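Local structure of oxysterol-binding protein homolog 1 (Saccharomyces cerevisiae, 5H28) at residues A[178-191]-A[205-217]. The protein carries sterols and other lipids between membranes, and its ankyrin-repeat part, which makes up this chain, targets it to the nucleus-vacuole junction by interacting with NVJ1. Sequence-based numbering, arbitrary orientation.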
ATOM      1  N   ILE A 178       2.785 -11.905   2.150  1.00 11.21           N
ATOM      2  CA  ILE A 178       3.107 -12.984   1.226  1.00 10.82           C
ATOM      3  C   ILE A 178       3.421 -14.271   1.993  1.00 10.19           C
ATOM      4  O   ILE A 178       3.268 -15.369   1.464  1.00  9.37           O
ATOM      5  CB  ILE A 178       4.305 -12.584   0.317  1.00 10.58           C
ATOM      6  CG1 ILE A 178       4.455 -13.580  -0.833  1.00 12.12           C
ATOM      7  CG2 ILE A 178       5.587 -12.498   1.135  1.00 12.66           C
ATOM      8  CD1 ILE A 178       5.471 -13.150  -1.872  1.00 12.79           C
ATOM      9  N   ASN A 179       3.837 -14.130   3.248  1.00 10.16           N
ATOM     10  CA  ASN A 179       4.162 -15.285   4.079  1.00 10.10           C
ATOM     11  C   ASN A 179       3.043 -15.723   5.012  1.00 11.38           C
ATOM     12  O   ASN A 179       3.198 -16.680   5.770  1.00 12.77           O
ATOM     13  CB  ASN A 179       5.422 -15.000   4.894  1.00  9.85           C
ATOM     14  CG  ASN A 179       6.649 -14.903   4.026  1.00 10.12           C
ATOM     15  OD1 ASN A 179       6.960 -15.826   3.276  1.00 11.67           O
ATOM     16  ND2 ASN A 179       7.357 -13.781   4.115  1.00 11.26           N
ATOM     17  N   GLY A 180       1.913 -15.028   4.954  1.00 10.30           N
ATOM     18  CA  GLY A 180       0.799 -15.376   5.813  1.00 11.29           C
ATOM     19  C   GLY A 180      -0.164 -16.363   5.187  1.00 12.67           C
ATOM     20  O   GLY A 180      -0.120 -16.621   3.985  1.00 14.96           O
ATOM     21  N   MET A 181      -1.038 -16.925   6.013  1.00 12.31           N
ATOM     22  CA  MET A 181      -2.026 -17.883   5.540  1.00 12.00           C
ATOM     23  C   MET A 181      -3.194 -17.138   4.916  1.00 12.18           C
ATOM     24  O   MET A 181      -3.716 -16.182   5.495  1.00 13.22           O
ATOM     25  CB  MET A 181      -2.523 -18.737   6.705  1.00 14.07           C
ATOM     26  CG  MET A 181      -1.412 -19.448   7.450  1.00 15.87           C
ATOM     27  SD  MET A 181      -2.015 -20.382   8.863  1.00 19.07           S
ATOM     28  CE  MET A 181      -2.017 -19.109  10.117  1.00 18.89           C
ATOM     29  N   ASP A 182      -3.600 -17.566   3.727  1.00  9.89           N
ATOM     30  CA  ASP A 182      -4.718 -16.932   3.044  1.00 11.08           C
ATOM     31  C   ASP A 182      -5.970 -17.113   3.903  1.00 11.39           C
ATOM     32  O   ASP A 182      -6.218 -18.200   4.424  1.00 11.67           O
ATOM     33  CB  ASP A 182      -4.931 -17.578   1.680  1.00 10.31           C
ATOM     34  CG  ASP A 182      -6.097 -16.975   0.936  1.00 10.66           C
ATOM     35  OD1 ASP A 182      -5.910 -15.943   0.264  1.00 10.23           O
ATOM     36  OD2 ASP A 182      -7.208 -17.529   1.035  1.00 12.25           O
ATOM     37  N   PRO A 183      -6.784 -16.055   4.047  1.00 11.42           N
ATOM     38  CA  PRO A 183      -8.007 -16.124   4.857  1.00 13.12           C
ATOM     39  C   PRO A 183      -9.099 -17.079   4.382  1.00 14.32           C
ATOM     40  O   PRO A 183      -9.950 -17.487   5.173  1.00 17.55           O
ATOM     41  CB  PRO A 183      -8.482 -14.674   4.880  1.00 13.48           C
ATOM     42  CG  PRO A 183      -8.047 -14.174   3.533  1.00 12.62           C
ATOM     43  CD  PRO A 183      -6.639 -14.719   3.438  1.00 11.52           C
ATOM     44  N   GLU A 184      -9.083 -17.433   3.101  1.00 14.86           N
ATOM     45  CA  GLU A 184     -10.091 -18.333   2.543  1.00 15.80           C
ATOM     46  C   GLU A 184      -9.641 -19.786   2.431  1.00 15.58           C
ATOM     47  O   GLU A 184     -10.395 -20.702   2.760  1.00 17.18           O
ATOM     48  CB  GLU A 184     -10.532 -17.844   1.159  1.00 18.29           C
ATOM     49  CG  GLU A 184     -11.503 -16.674   1.172  1.00 21.16           C
ATOM     50  CD  GLU A 184     -12.826 -17.021   1.830  1.00 24.35           C
ATOM     51  OE1 GLU A 184     -13.396 -18.082   1.499  1.00 24.94           O
ATOM     52  OE2 GLU A 184     -13.299 -16.230   2.673  1.00 26.45           O
ATOM     53  N   THR A 185      -8.415 -19.996   1.963  1.00 13.67           N
ATOM     54  CA  THR A 185      -7.886 -21.345   1.793  1.00 12.08           C
ATOM     55  C   THR A 185      -7.024 -21.789   2.965  1.00 11.52           C
ATOM     56  O   THR A 185      -6.878 -22.985   3.223  1.00 13.47           O
ATOM     57  CB  THR A 185      -7.017 -21.445   0.531  1.00 11.61           C
ATOM     58  OG1 THR A 185      -5.813 -20.686   0.725  1.00 11.30           O
ATOM     59  CG2 THR A 185      -7.761 -20.902  -0.674  1.00 10.70           C
ATOM     60  N   GLY A 186      -6.445 -20.820   3.664  1.00 11.27           N
ATOM     61  CA  GLY A 186      -5.579 -21.136   4.783  1.00 11.52           C
ATOM     62  C   GLY A 186      -4.183 -21.517   4.317  1.00 11.10           C
ATOM     63  O   GLY A 186      -3.302 -21.782   5.130  1.00 10.99           O
ATOM     64  N   ASP A 187      -3.973 -21.529   3.002  1.00  8.97           N
ATOM     65  CA  ASP A 187      -2.680 -21.897   2.435  1.00  8.34           C
ATOM     66  C   ASP A 187      -1.726 -20.721   2.264  1.00  8.17           C
ATOM     67  O   ASP A 187      -2.140 -19.564   2.237  1.00  7.46           O
ATOM     68  CB  ASP A 187      -2.860 -22.581   1.072  1.00 10.78           C
ATOM     69  CG  ASP A 187      -3.696 -23.845   1.150  1.00 11.73           C
ATOM     70  OD1 ASP A 187      -3.578 -24.591   2.145  1.00 14.74           O
ATOM     71  OD2 ASP A 187      -4.461 -24.102   0.197  1.00 16.14           O
ATOM     72  N   THR A 188      -0.442 -21.044   2.146  1.00  6.82           N
ATOM     73  CA  THR A 188       0.617 -20.058   1.962  1.00  7.45           C
ATOM     74  C   THR A 188       1.096 -20.216   0.518  1.00  6.83           C
ATOM     75  O   THR A 188       1.354 -21.329   0.048  1.00  6.98           O
ATOM     76  CB  THR A 188       1.736 -20.297   2.982  1.00  9.06           C
ATOM     77  OG1 THR A 188       1.179 -20.215   4.300  1.00 12.65           O
ATOM     78  CG2 THR A 188       2.829 -19.249   2.843  1.00 10.51           C
ATOM     79  N   VAL A 189       1.225 -19.093  -0.178  1.00  6.39           N
ATOM     80  CA  VAL A 189       1.553 -19.112  -1.595  1.00  6.41           C
ATOM     81  C   VAL A 189       2.811 -19.842  -2.063  1.00  6.09           C
ATOM     82  O   VAL A 189       2.746 -20.611  -3.021  1.00  7.09           O
ATOM     83  CB  VAL A 189       1.505 -17.670  -2.170  1.00  7.53           C
ATOM     84  CG1 VAL A 189       2.656 -16.842  -1.643  1.00  9.08           C
ATOM     85  CG2 VAL A 189       1.491 -17.717  -3.692  1.00  8.60           C
ATOM     86  N   LEU A 190       3.950 -19.627  -1.415  1.00  5.54           N
ATOM     87  CA  LEU A 190       5.159 -20.322  -1.851  1.00  6.08           C
ATOM     88  C   LEU A 190       4.945 -21.833  -1.798  1.00  7.55           C
ATOM     89  O   LEU A 190       5.242 -22.543  -2.761  1.00  6.42           O
ATOM     90  CB  LEU A 190       6.368 -19.928  -0.986  1.00  6.10           C
ATOM     91  CG  LEU A 190       7.691 -20.624  -1.333  1.00  6.64           C
ATOM     92  CD1 LEU A 190       7.978 -20.492  -2.830  1.00  8.18           C
ATOM     93  CD2 LEU A 190       8.824 -20.021  -0.498  1.00  9.46           C
ATOM     94  N   HIS A 191       4.417 -22.317  -0.677  1.00  7.03           N
ATOM     95  CA  HIS A 191       4.164 -23.744  -0.509  1.00  7.26           C
ATOM     96  C   HIS A 191       3.293 -24.296  -1.632  1.00  6.65           C
ATOM     97  O   HIS A 191       3.570 -25.368  -2.176  1.00  5.91           O
ATOM     98  CB  HIS A 191       3.489 -24.002   0.838  1.00  7.13           C
ATOM     99  CG  HIS A 191       4.251 -23.452   2.004  1.00  7.88           C
ATOM    100  ND1 HIS A 191       4.515 -22.108   2.148  1.00  7.86           N
ATOM    101  CD2 HIS A 191       4.809 -24.065   3.075  1.00  8.60           C
ATOM    102  CE1 HIS A 191       5.203 -21.915   3.260  1.00  8.42           C
ATOM    103  NE2 HIS A 191       5.395 -23.086   3.841  1.00  9.23           N
ATOM    104  N   LEU A 205       8.335 -15.515  -6.349  1.00  9.12           N
ATOM    105  CA  LEU A 205       7.839 -15.310  -4.997  1.00  8.59           C
ATOM    106  C   LEU A 205       8.980 -15.086  -4.011  1.00  8.76           C
ATOM    107  O   LEU A 205       8.910 -14.190  -3.169  1.00  9.11           O
ATOM    108  CB  LEU A 205       6.984 -16.506  -4.573  1.00  7.29           C
ATOM    109  CG  LEU A 205       5.658 -16.645  -5.333  1.00  6.87           C
ATOM    110  CD1 LEU A 205       5.049 -18.001  -5.042  1.00  8.17           C
ATOM    111  CD2 LEU A 205       4.707 -15.514  -4.937  1.00  9.53           C
ATOM    112  N   LEU A 206      10.036 -15.887  -4.126  1.00  9.18           N
ATOM    113  CA  LEU A 206      11.186 -15.755  -3.241  1.00 11.43           C
ATOM    114  C   LEU A 206      11.830 -14.384  -3.392  1.00 12.37           C
ATOM    115  O   LEU A 206      12.226 -13.769  -2.403  1.00 13.12           O
ATOM    116  CB  LEU A 206      12.221 -16.844  -3.540  1.00 10.90           C
ATOM    117  CG  LEU A 206      12.007 -18.232  -2.924  1.00 13.11           C
ATOM    118  CD1 LEU A 206      12.220 -18.163  -1.426  1.00 13.80           C
ATOM    119  CD2 LEU A 206      10.626 -18.742  -3.235  1.00 19.03           C
ATOM    120  N   GLU A 207      11.925 -13.896  -4.624  1.00 12.56           N
ATOM    121  CA  GLU A 207      12.537 -12.592  -4.850  1.00 15.12           C
ATOM    122  C   GLU A 207      11.649 -11.449  -4.365  1.00 14.41           C
ATOM    123  O   GLU A 207      12.112 -10.318  -4.215  1.00 15.76           O
ATOM    124  CB  GLU A 207      12.887 -12.402  -6.333  1.00 19.79           C
ATOM    125  CG  GLU A 207      11.716 -12.473  -7.292  1.00 26.36           C
ATOM    126  CD  GLU A 207      12.124 -12.188  -8.728  1.00 30.50           C
ATOM    127  OE1 GLU A 207      12.541 -11.046  -9.012  1.00 32.74           O
ATOM    128  OE2 GLU A 207      12.030 -13.110  -9.569  1.00 33.43           O
ATOM    129  N   HIS A 208      10.377 -11.744  -4.111  1.00 13.94           N
ATOM    130  CA  HIS A 208       9.459 -10.720  -3.630  1.00 13.70           C
ATOM    131  C   HIS A 208       9.089 -10.843  -2.156  1.00 13.88           C
ATOM    132  O   HIS A 208       8.050 -10.342  -1.727  1.00 15.09           O
ATOM    133  CB  HIS A 208       8.192 -10.686  -4.488  1.00 14.40           C
ATOM    134  CG  HIS A 208       8.399 -10.061  -5.830  1.00 15.27           C
ATOM    135  ND1 HIS A 208       9.042 -10.710  -6.861  1.00 16.45           N
ATOM    136  CD2 HIS A 208       8.105  -8.822  -6.290  1.00 18.87           C
ATOM    137  CE1 HIS A 208       9.137  -9.896  -7.898  1.00 18.07           C
ATOM    138  NE2 HIS A 208       8.576  -8.745  -7.578  1.00 18.62           N
ATOM    139  N   GLY A 209       9.932 -11.519  -1.380  1.00 13.66           N
ATOM    140  CA  GLY A 209       9.668 -11.632   0.042  1.00 13.46           C
ATOM    141  C   GLY A 209       9.291 -12.975   0.631  1.00 12.38           C
ATOM    142  O   GLY A 209       9.321 -13.130   1.851  1.00 12.96           O
ATOM    143  N   ALA A 210       8.930 -13.947  -0.203  1.00 11.32           N
ATOM    144  CA  ALA A 210       8.555 -15.259   0.317  1.00 11.47           C
ATOM    145  C   ALA A 210       9.720 -15.833   1.115  1.00 10.64           C
ATOM    146  O   ALA A 210      10.858 -15.837   0.651  1.00 11.19           O
ATOM    147  CB  ALA A 210       8.181 -16.193  -0.823  1.00  8.60           C
ATOM    148  N   ASP A 211       9.419 -16.323   2.314  1.00 10.40           N
ATOM    149  CA  ASP A 211      10.426 -16.883   3.214  1.00 10.03           C
ATOM    150  C   ASP A 211      10.426 -18.417   3.237  1.00  9.22           C
ATOM    151  O   ASP A 211       9.410 -19.038   3.542  1.00  8.83           O
ATOM    152  CB  ASP A 211      10.184 -16.318   4.622  1.00 11.85           C
ATOM    153  CG  ASP A 211      11.059 -16.961   5.684  1.00 11.84           C
ATOM    154  OD1 ASP A 211      12.134 -17.494   5.345  1.00 13.29           O
ATOM    155  OD2 ASP A 211      10.670 -16.912   6.871  1.00 15.76           O
ATOM    156  N   PRO A 212      11.571 -19.048   2.911  1.00  8.92           N
ATOM    157  CA  PRO A 212      11.667 -20.513   2.905  1.00  9.53           C
ATOM    158  C   PRO A 212      11.596 -21.138   4.300  1.00  9.18           C
ATOM    159  O   PRO A 212      11.473 -22.356   4.441  1.00 11.26           O
ATOM    160  CB  PRO A 212      13.007 -20.769   2.217  1.00 11.07           C
ATOM    161  CG  PRO A 212      13.830 -19.591   2.656  1.00 10.12           C
ATOM    162  CD  PRO A 212      12.850 -18.439   2.497  1.00  8.96           C
ATOM    163  N   PHE A 213      11.667 -20.295   5.328  1.00  8.26           N
ATOM    164  CA  PHE A 213      11.609 -20.755   6.714  1.00  8.81           C
ATOM    165  C   PHE A 213      10.181 -20.773   7.247  1.00  9.28           C
ATOM    166  O   PHE A 213       9.923 -21.299   8.325  1.00  9.21           O
ATOM    167  CB  PHE A 213      12.450 -19.839   7.608  1.00  8.95           C
ATOM    168  CG  PHE A 213      13.928 -20.029   7.458  1.00 10.79           C
ATOM    169  CD1 PHE A 213      14.576 -21.075   8.104  1.00 11.76           C
ATOM    170  CD2 PHE A 213      14.676 -19.157   6.676  1.00 11.26           C
ATOM    171  CE1 PHE A 213      15.954 -21.247   7.976  1.00 12.76           C
ATOM    172  CE2 PHE A 213      16.051 -19.319   6.541  1.00 12.61           C
ATOM    173  CZ  PHE A 213      16.691 -20.366   7.192  1.00 13.01           C
ATOM    174  N   LYS A 214       9.254 -20.200   6.490  1.00  8.15           N
ATOM    175  CA  LYS A 214       7.865 -20.135   6.926  1.00  8.84           C
ATOM    176  C   LYS A 214       7.125 -21.462   6.814  1.00  8.73           C
ATOM    177  O   LYS A 214       7.183 -22.138   5.784  1.00 10.10           O
ATOM    178  CB  LYS A 214       7.118 -19.068   6.121  1.00  9.95           C
ATOM    179  CG  LYS A 214       5.717 -18.773   6.626  1.00 12.22           C
ATOM    180  CD  LYS A 214       5.757 -18.098   7.991  1.00 16.74           C
ATOM    181  CE  LYS A 214       4.360 -17.856   8.531  1.00 19.73           C
ATOM    182  NZ  LYS A 214       4.395 -17.094   9.808  1.00 23.33           N
ATOM    183  N   ARG A 215       6.427 -21.828   7.883  1.00  9.74           N
ATOM    184  CA  ARG A 215       5.645 -23.058   7.917  1.00  9.64           C
ATOM    185  C   ARG A 215       4.182 -22.730   7.630  1.00  9.65           C
ATOM    186  O   ARG A 215       3.637 -21.762   8.171  1.00 11.35           O
ATOM    187  CB  ARG A 215       5.780 -23.720   9.292  1.00 10.49           C
ATOM    188  CG  ARG A 215       7.207 -24.144   9.608  1.00 13.46           C
ATOM    189  CD  ARG A 215       7.398 -24.515  11.073  1.00 15.11           C
ATOM    190  NE  ARG A 215       8.772 -24.944  11.337  1.00 17.60           N
ATOM    191  CZ  ARG A 215       9.288 -26.092  10.912  1.00 16.55           C
ATOM    192  NH1 ARG A 215      10.544 -26.400  11.192  1.00 15.10           N
ATOM    193  NH2 ARG A 215       8.544 -26.938  10.213  1.00 17.26           N
ATOM    194  N   ASP A 216       3.549 -23.521   6.767  1.00  9.56           N
ATOM    195  CA  ASP A 216       2.147 -23.284   6.445  1.00  9.63           C
ATOM    196  C   ASP A 216       1.225 -23.849   7.522  1.00 10.20           C
ATOM    197  O   ASP A 216       1.690 -24.271   8.582  1.00 12.12           O
ATOM    198  CB  ASP A 216       1.794 -23.859   5.062  1.00 10.28           C
ATOM    199  CG  ASP A 216       1.808 -25.380   5.018  1.00 11.67           C
ATOM    200  OD1 ASP A 216       2.026 -26.038   6.055  1.00 11.39           O
ATOM    201  OD2 ASP A 216       1.588 -25.922   3.914  1.00 14.67           O
ATOM    202  N   ARG A 217      -0.077 -23.853   7.254  1.00 10.33           N
ATOM    203  CA  ARG A 217      -1.052 -24.336   8.224  1.00 11.21           C
ATOM    204  C   ARG A 217      -0.846 -25.781   8.656  1.00 13.46           C
ATOM    205  O   ARG A 217      -1.306 -26.178   9.728  1.00 15.21           O
ATOM    206  CB  ARG A 217      -2.476 -24.148   7.688  1.00 11.29           C
ATOM    207  CG  ARG A 217      -2.822 -24.949   6.447  1.00 13.36           C
ATOM    208  CD  ARG A 217      -4.241 -24.618   5.998  1.00 15.15           C
ATOM    209  NE  ARG A 217      -4.605 -25.250   4.733  1.00 17.18           N
ATOM    210  CZ  ARG A 217      -5.022 -26.506   4.606  1.00 20.31           C
ATOM    211  NH1 ARG A 217      -5.135 -27.285   5.673  1.00 20.34           N
ATOM    212  NH2 ARG A 217      -5.323 -26.985   3.406  1.00 21.23           N
TER
HETATM  213  O   HOH W   1       6.604 -18.505   2.745  1.00 10.20           O
HETATM  214  O   HOH W   2       2.143 -19.232   6.575  1.00 15.98           O
HETATM  215  O   HOH W   3      -6.865 -25.272   1.433  1.00 53.27           O
HETATM  216  O   HOH W   4      -0.673 -21.974   5.347  1.00 11.68           O
HETATM  217  O   HOH W   5      -1.642 -26.166   3.075  1.00 18.74           O
HETATM  218  O   HOH W   6       0.171 -23.899   2.143  1.00 11.88           O
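The buried side-chain amide of Asn179 bridges the two peptide groups that flank Ala210, accepting from one and donating to the other. Its OD1 takes the Asp211 N-H at 2.7 Å, nearly straight at 163°, while ND2 donates to Gly209 O at 3.1 Å, approaching from above that carbonyl's plane. CG lies anti to the Asn179 carbonyl carbon (chi1 -68°), which brings the amide over the end of the Schellman motif that closes helix 199-207, where Gly209 is the C-prime residue; a water donates to both OD1 and Asp211 O. A leucine in place of Asn179 would probably leave the Asp211 N-H and Gly209 O without their mates and segment 209-211 less firmly fixed. The His191 ring forms the second polar link: NE2 donates to Lys214 O (2.8 Å), which lies near the ring plane, and Asp216 CB sits over one face in a CH-pi contact, 3.9 Å from the ring centroid. At the far end, Arg217 runs extended along Gly186, and its NE makes a salt bridge to Asp187 OD1 (2.9 Å), with the guanidinium and carboxylate planes 26° apart. A water on Thr188 OG1 donates to Gly186 O and accepts from Arg217 N, tying the two loops together. Beneath this polar seam the packing is apolar: Ile178 CD1 meets Leu205 CD2 at 3.9 Å, Val189 CG2 and Leu205 CD1 approach tip to tip, and Leu190 CD2 rests on Ala210 CB. The contact lies largely in the predicted third ankyrin repeat, joining the loop that leads into helix 189-196 to the loop that leaves its partner helix 199-207. Helix 130-156 touches it through Val189 and Asp182, the latter salt-bridged to Arg152, while helix 241-256 packs against Leu206 and Pro212.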